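Local coordinates for ABC transporter, substrate-binding protein (Clostridium perfringens, PDB 4EDP), which probably captures a solute outside the cell and delivers it to the membrane components of an ABC importer, at residues A[83-97]-A[264-276]. Numbering follows the deposited sequence.
With ACT (acetate ion), chain E; ACT (acetate ion), chain H.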
# COMPACT_ATOMS: atom_id res chain seq x y z
N PRO A 83 12.37 7.03 24.63
CA PRO A 83 13.78 6.65 24.65
C PRO A 83 14.01 5.18 25.03
O PRO A 83 15.04 4.59 24.66
CB PRO A 83 14.38 7.57 25.72
CG PRO A 83 13.24 7.93 26.62
CD PRO A 83 12.00 7.91 25.75
N ASN A 84 13.03 4.57 25.70
CA ASN A 84 13.15 3.20 26.18
C ASN A 84 12.12 2.22 25.60
O ASN A 84 11.65 1.32 26.27
CB ASN A 84 13.05 3.24 27.71
CG ASN A 84 14.16 4.07 28.33
OD1 ASN A 84 15.32 3.94 27.95
ND2 ASN A 84 13.82 4.89 29.32
N SER A 85 11.79 2.40 24.33
CA SER A 85 10.83 1.52 23.67
C SER A 85 11.23 0.04 23.80
O SER A 85 12.40 -0.29 23.66
CB SER A 85 10.72 1.92 22.19
OG SER A 85 9.80 1.09 21.52
N GLN A 86 10.26 -0.83 24.09
CA GLN A 86 10.54 -2.27 24.24
C GLN A 86 10.11 -3.09 23.01
O GLN A 86 10.11 -4.32 23.03
CB GLN A 86 9.83 -2.81 25.47
CG GLN A 86 10.03 -1.93 26.69
CD GLN A 86 9.67 -2.62 27.98
OE1 GLN A 86 10.39 -3.51 28.44
NE2 GLN A 86 8.60 -2.16 28.62
N ILE A 87 9.74 -2.39 21.96
CA ILE A 87 9.31 -3.03 20.72
C ILE A 87 10.51 -3.67 20.00
O ILE A 87 11.59 -3.08 19.93
CB ILE A 87 8.60 -2.01 19.81
CG1 ILE A 87 7.32 -1.50 20.50
CG2 ILE A 87 8.25 -2.62 18.46
CD1 ILE A 87 6.58 -0.46 19.70
N ASP A 88 10.32 -4.89 19.50
CA ASP A 88 11.35 -5.64 18.76
C ASP A 88 11.15 -5.50 17.24
O ASP A 88 12.09 -5.24 16.48
CB ASP A 88 11.30 -7.11 19.16
CG ASP A 88 11.71 -7.34 20.61
OD1 ASP A 88 12.83 -6.89 20.98
OD2 ASP A 88 10.95 -7.99 21.37
N ILE A 89 9.93 -5.70 16.79
CA ILE A 89 9.66 -5.53 15.37
C ILE A 89 8.42 -4.69 15.15
O ILE A 89 7.48 -4.74 15.95
CB ILE A 89 9.55 -6.84 14.59
CG1 ILE A 89 8.37 -7.66 15.05
CG2 ILE A 89 10.86 -7.65 14.67
CD1 ILE A 89 8.01 -8.68 14.03
N THR A 90 8.43 -3.95 14.05
CA THR A 90 7.38 -3.02 13.74
C THR A 90 6.79 -3.17 12.34
O THR A 90 7.52 -3.13 11.34
CB THR A 90 7.94 -1.59 13.87
OG1 THR A 90 8.41 -1.37 15.21
CG2 THR A 90 6.89 -0.53 13.51
N TYR A 91 5.48 -3.35 12.30
CA TYR A 91 4.72 -3.44 11.05
C TYR A 91 4.15 -2.04 10.73
O TYR A 91 3.48 -1.44 11.57
CB TYR A 91 3.52 -4.38 11.19
CG TYR A 91 3.73 -5.88 11.09
CD1 TYR A 91 4.25 -6.61 12.14
CD2 TYR A 91 3.31 -6.58 9.96
CE1 TYR A 91 4.39 -8.01 12.05
CE2 TYR A 91 3.45 -7.95 9.86
CZ TYR A 91 3.99 -8.66 10.91
OH TYR A 91 4.11 -10.02 10.82
N LEU A 92 4.44 -1.51 9.54
CA LEU A 92 3.92 -0.21 9.11
C LEU A 92 3.73 -0.17 7.60
O LEU A 92 4.33 -0.95 6.85
CB LEU A 92 4.89 0.94 9.44
CG LEU A 92 5.18 1.31 10.91
CD1 LEU A 92 6.43 2.19 11.04
CD2 LEU A 92 3.95 1.98 11.51
N ALA A 93 2.87 0.74 7.16
CA ALA A 93 2.75 1.03 5.74
C ALA A 93 4.12 1.63 5.39
O ALA A 93 4.74 2.32 6.20
CB ALA A 93 1.63 2.04 5.48
N GLU A 94 4.61 1.37 4.18
CA GLU A 94 5.94 1.85 3.80
C GLU A 94 6.14 3.37 4.02
O GLU A 94 7.23 3.79 4.45
CB GLU A 94 6.25 1.50 2.33
CG GLU A 94 7.68 1.83 1.97
CD GLU A 94 8.03 1.65 0.52
OE1 GLU A 94 7.13 1.40 -0.31
OE2 GLU A 94 9.24 1.79 0.21
N SER A 95 5.12 4.18 3.74
CA SER A 95 5.23 5.65 3.91
C SER A 95 5.62 6.01 5.33
O SER A 95 6.42 6.92 5.55
CB SER A 95 3.94 6.37 3.53
OG SER A 95 2.89 6.04 4.42
N PHE A 96 5.06 5.29 6.30
CA PHE A 96 5.37 5.51 7.71
C PHE A 96 6.69 4.84 8.07
O PHE A 96 7.47 5.40 8.85
CB PHE A 96 4.25 4.97 8.61
CG PHE A 96 3.00 5.79 8.56
CD1 PHE A 96 2.82 6.86 9.41
CD2 PHE A 96 1.99 5.50 7.66
CE1 PHE A 96 1.67 7.63 9.37
CE2 PHE A 96 0.85 6.26 7.61
CZ PHE A 96 0.69 7.33 8.47
N ALA A 97 6.96 3.66 7.51
CA ALA A 97 8.21 2.99 7.80
C ALA A 97 9.39 3.88 7.43
O ALA A 97 10.37 3.96 8.17
CB ALA A 97 8.31 1.63 7.10
N PHE A 264 3.21 -0.92 -0.40
CA PHE A 264 3.64 -2.04 0.45
C PHE A 264 3.48 -1.75 1.93
O PHE A 264 3.48 -0.59 2.34
CB PHE A 264 5.15 -2.27 0.25
CG PHE A 264 5.58 -2.50 -1.20
CD1 PHE A 264 5.27 -3.69 -1.83
CD2 PHE A 264 6.29 -1.55 -1.89
CE1 PHE A 264 5.65 -3.92 -3.15
CE2 PHE A 264 6.67 -1.79 -3.21
CZ PHE A 264 6.33 -2.96 -3.84
N ASN A 265 3.39 -2.82 2.72
CA ASN A 265 3.49 -2.73 4.17
C ASN A 265 4.79 -3.49 4.42
O ASN A 265 5.06 -4.50 3.77
CB ASN A 265 2.32 -3.37 4.91
CG ASN A 265 1.01 -2.63 4.67
OD1 ASN A 265 1.01 -1.44 4.34
ND2 ASN A 265 -0.09 -3.32 4.87
N THR A 266 5.58 -3.02 5.37
CA THR A 266 6.87 -3.62 5.65
C THR A 266 7.05 -3.98 7.11
O THR A 266 6.29 -3.54 7.96
CB THR A 266 8.01 -2.63 5.29
OG1 THR A 266 8.00 -1.52 6.19
CG2 THR A 266 7.90 -2.14 3.84
N ILE A 267 8.08 -4.78 7.40
CA ILE A 267 8.40 -5.14 8.79
C ILE A 267 9.85 -4.73 9.04
O ILE A 267 10.75 -5.12 8.28
CB ILE A 267 8.32 -6.66 9.08
CG1 ILE A 267 7.00 -7.25 8.62
CG2 ILE A 267 8.57 -6.93 10.59
CD1 ILE A 267 6.93 -8.77 8.71
N ASN A 268 10.05 -3.94 10.08
CA ASN A 268 11.37 -3.46 10.50
C ASN A 268 11.77 -3.97 11.87
O ASN A 268 10.92 -4.32 12.71
CB ASN A 268 11.35 -1.93 10.54
CG ASN A 268 11.60 -1.34 9.20
OD1 ASN A 268 12.76 -1.20 8.80
ND2 ASN A 268 10.52 -0.94 8.50
N ILE A 269 13.08 -4.03 12.09
CA ILE A 269 13.62 -4.40 13.38
C ILE A 269 14.00 -3.11 14.11
O ILE A 269 14.75 -2.29 13.59
CB ILE A 269 14.88 -5.30 13.28
CG1 ILE A 269 14.52 -6.63 12.61
CG2 ILE A 269 15.45 -5.56 14.68
CD1 ILE A 269 15.70 -7.63 12.51
N ASN A 270 13.47 -2.93 15.31
CA ASN A 270 13.79 -1.73 16.08
C ASN A 270 15.23 -1.74 16.58
O ASN A 270 15.73 -2.74 17.05
CB ASN A 270 12.81 -1.52 17.24
CG ASN A 270 11.42 -1.30 16.76
OD1 ASN A 270 10.86 -2.16 16.07
ND2 ASN A 270 10.84 -0.16 17.13
N LYS A 271 15.88 -0.61 16.42
CA LYS A 271 17.28 -0.46 16.78
C LYS A 271 17.53 -0.74 18.27
O LYS A 271 18.59 -1.27 18.63
CB LYS A 271 17.74 0.94 16.38
CG LYS A 271 19.21 1.20 16.53
CD LYS A 271 19.60 2.55 15.92
CE LYS A 271 19.41 2.56 14.41
NZ LYS A 271 19.78 3.88 13.82
N ASN A 272 16.55 -0.45 19.12
CA ASN A 272 16.70 -0.66 20.56
C ASN A 272 16.37 -2.11 20.99
O ASN A 272 16.51 -2.46 22.16
CB ASN A 272 15.82 0.36 21.32
CG ASN A 272 16.18 0.48 22.79
OD1 ASN A 272 17.36 0.45 23.16
ND2 ASN A 272 15.17 0.66 23.64
N SER A 273 15.95 -2.95 20.05
CA SER A 273 15.63 -4.34 20.37
C SER A 273 16.77 -5.10 21.01
O SER A 273 17.93 -4.95 20.61
CB SER A 273 15.21 -5.10 19.11
OG SER A 273 14.96 -6.46 19.41
N LYS A 274 16.42 -5.93 21.99
CA LYS A 274 17.36 -6.79 22.70
C LYS A 274 17.08 -8.25 22.32
O LYS A 274 17.49 -9.16 23.02
CB LYS A 274 17.20 -6.59 24.21
CG LYS A 274 17.37 -5.15 24.67
CD LYS A 274 18.72 -4.55 24.26
CE LYS A 274 18.94 -3.14 24.84
NZ LYS A 274 17.96 -2.13 24.33
N ASN A 275 16.38 -8.45 21.21
CA ASN A 275 16.03 -9.78 20.72
C ASN A 275 16.15 -9.81 19.19
O ASN A 275 15.28 -10.33 18.50
CB ASN A 275 14.57 -10.08 21.09
CG ASN A 275 14.33 -10.05 22.59
OD1 ASN A 275 14.89 -10.85 23.33
ND2 ASN A 275 13.44 -9.17 23.03
N LYS A 276 17.24 -9.28 18.65
CA LYS A 276 17.37 -9.19 17.19
C LYS A 276 17.48 -10.52 16.44
O LYS A 276 16.94 -10.66 15.34
CB LYS A 276 18.50 -8.23 16.82
CG LYS A 276 18.18 -6.81 17.26
CD LYS A 276 19.26 -5.83 16.86
CE LYS A 276 18.89 -4.42 17.27
NZ LYS A 276 20.00 -3.48 16.91
C ACT E . 1.81 -10.93 8.27
O ACT E . 2.96 -11.16 8.74
OXT ACT E . 1.60 -11.34 7.09
CH3 ACT E . 0.75 -10.22 9.04
C ACT H . 19.71 5.18 10.16
O ACT H . 19.94 4.00 9.82
OXT ACT H . 20.04 5.47 11.33
CH3 ACT H . 19.08 6.19 9.24
O HOH W 1 14.11 -2.67 23.80
O HOH W 2 13.90 -5.54 23.26
O HOH W 3 7.79 -1.24 9.22
O HOH W 4 4.47 1.76 -0.57
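Thr90 and Asn268 form a hydrogen-bonded pair within an antiparallel ladder between strands 89-93 and 264-269, whose axes come within 4.6 Å. Leu92 pairs with Thr266 in the same way, and at the two ends Asn270 N binds Asp88 O while Glu94 N, in the first turn of the helix that follows Ala93, binds Phe264 O.

One face of the ladder is largely apolar around Ile89, Tyr91 and Ile267. With Ile267 CG1 anti to the carbonyl carbon (chi1 -51°), the side chain lies alongside Tyr91 and sets CG1 over one ring face, 4.0 Å from the centroid, in a CH-pi contact. Tyr91 OH donates to O of an acetate ion, probably from the crystallisation liquor, at 2.6 Å, while Ile267 CG2 meets Ile89 CD1. On the other face, Ala97 CB rests on Thr266 OG1 at 3.3 Å, beside a water that joins Thr90 O, Thr266 OG1 and Asn268 ND2. Asn268 OD1 accepts from Gly133 N, so both ends of this amide are gripped.

Beyond the strands the contact turns polar around Asp88. Asp88 OD1 takes Ser273 OG on the anti side at 2.7 Å. Asn275 ND2 meets Asp88 OD1 from the syn side, 3.1 Å away, and a water adds a third donor. The amide plane stands 74° from the carboxylate. Ser273 OG also accepts from Asn275 N, closing an ST turn. Asn272 ND2 reaches a lone pair of Ser85 O at 2.9 Å in the carbonyl plane.

Asp88 OD2 is held by Val38 N of strand 37-41, which runs parallel to 89-93, whereas strand 135-145 borders 264-269 along its other edge. Helix 276-286 packs against Ile89, Tyr91 and Ile269, and helix 72-81 touches Thr90 and Leu92, giving the alpha/beta layering of a periplasmic-binding-protein lobe.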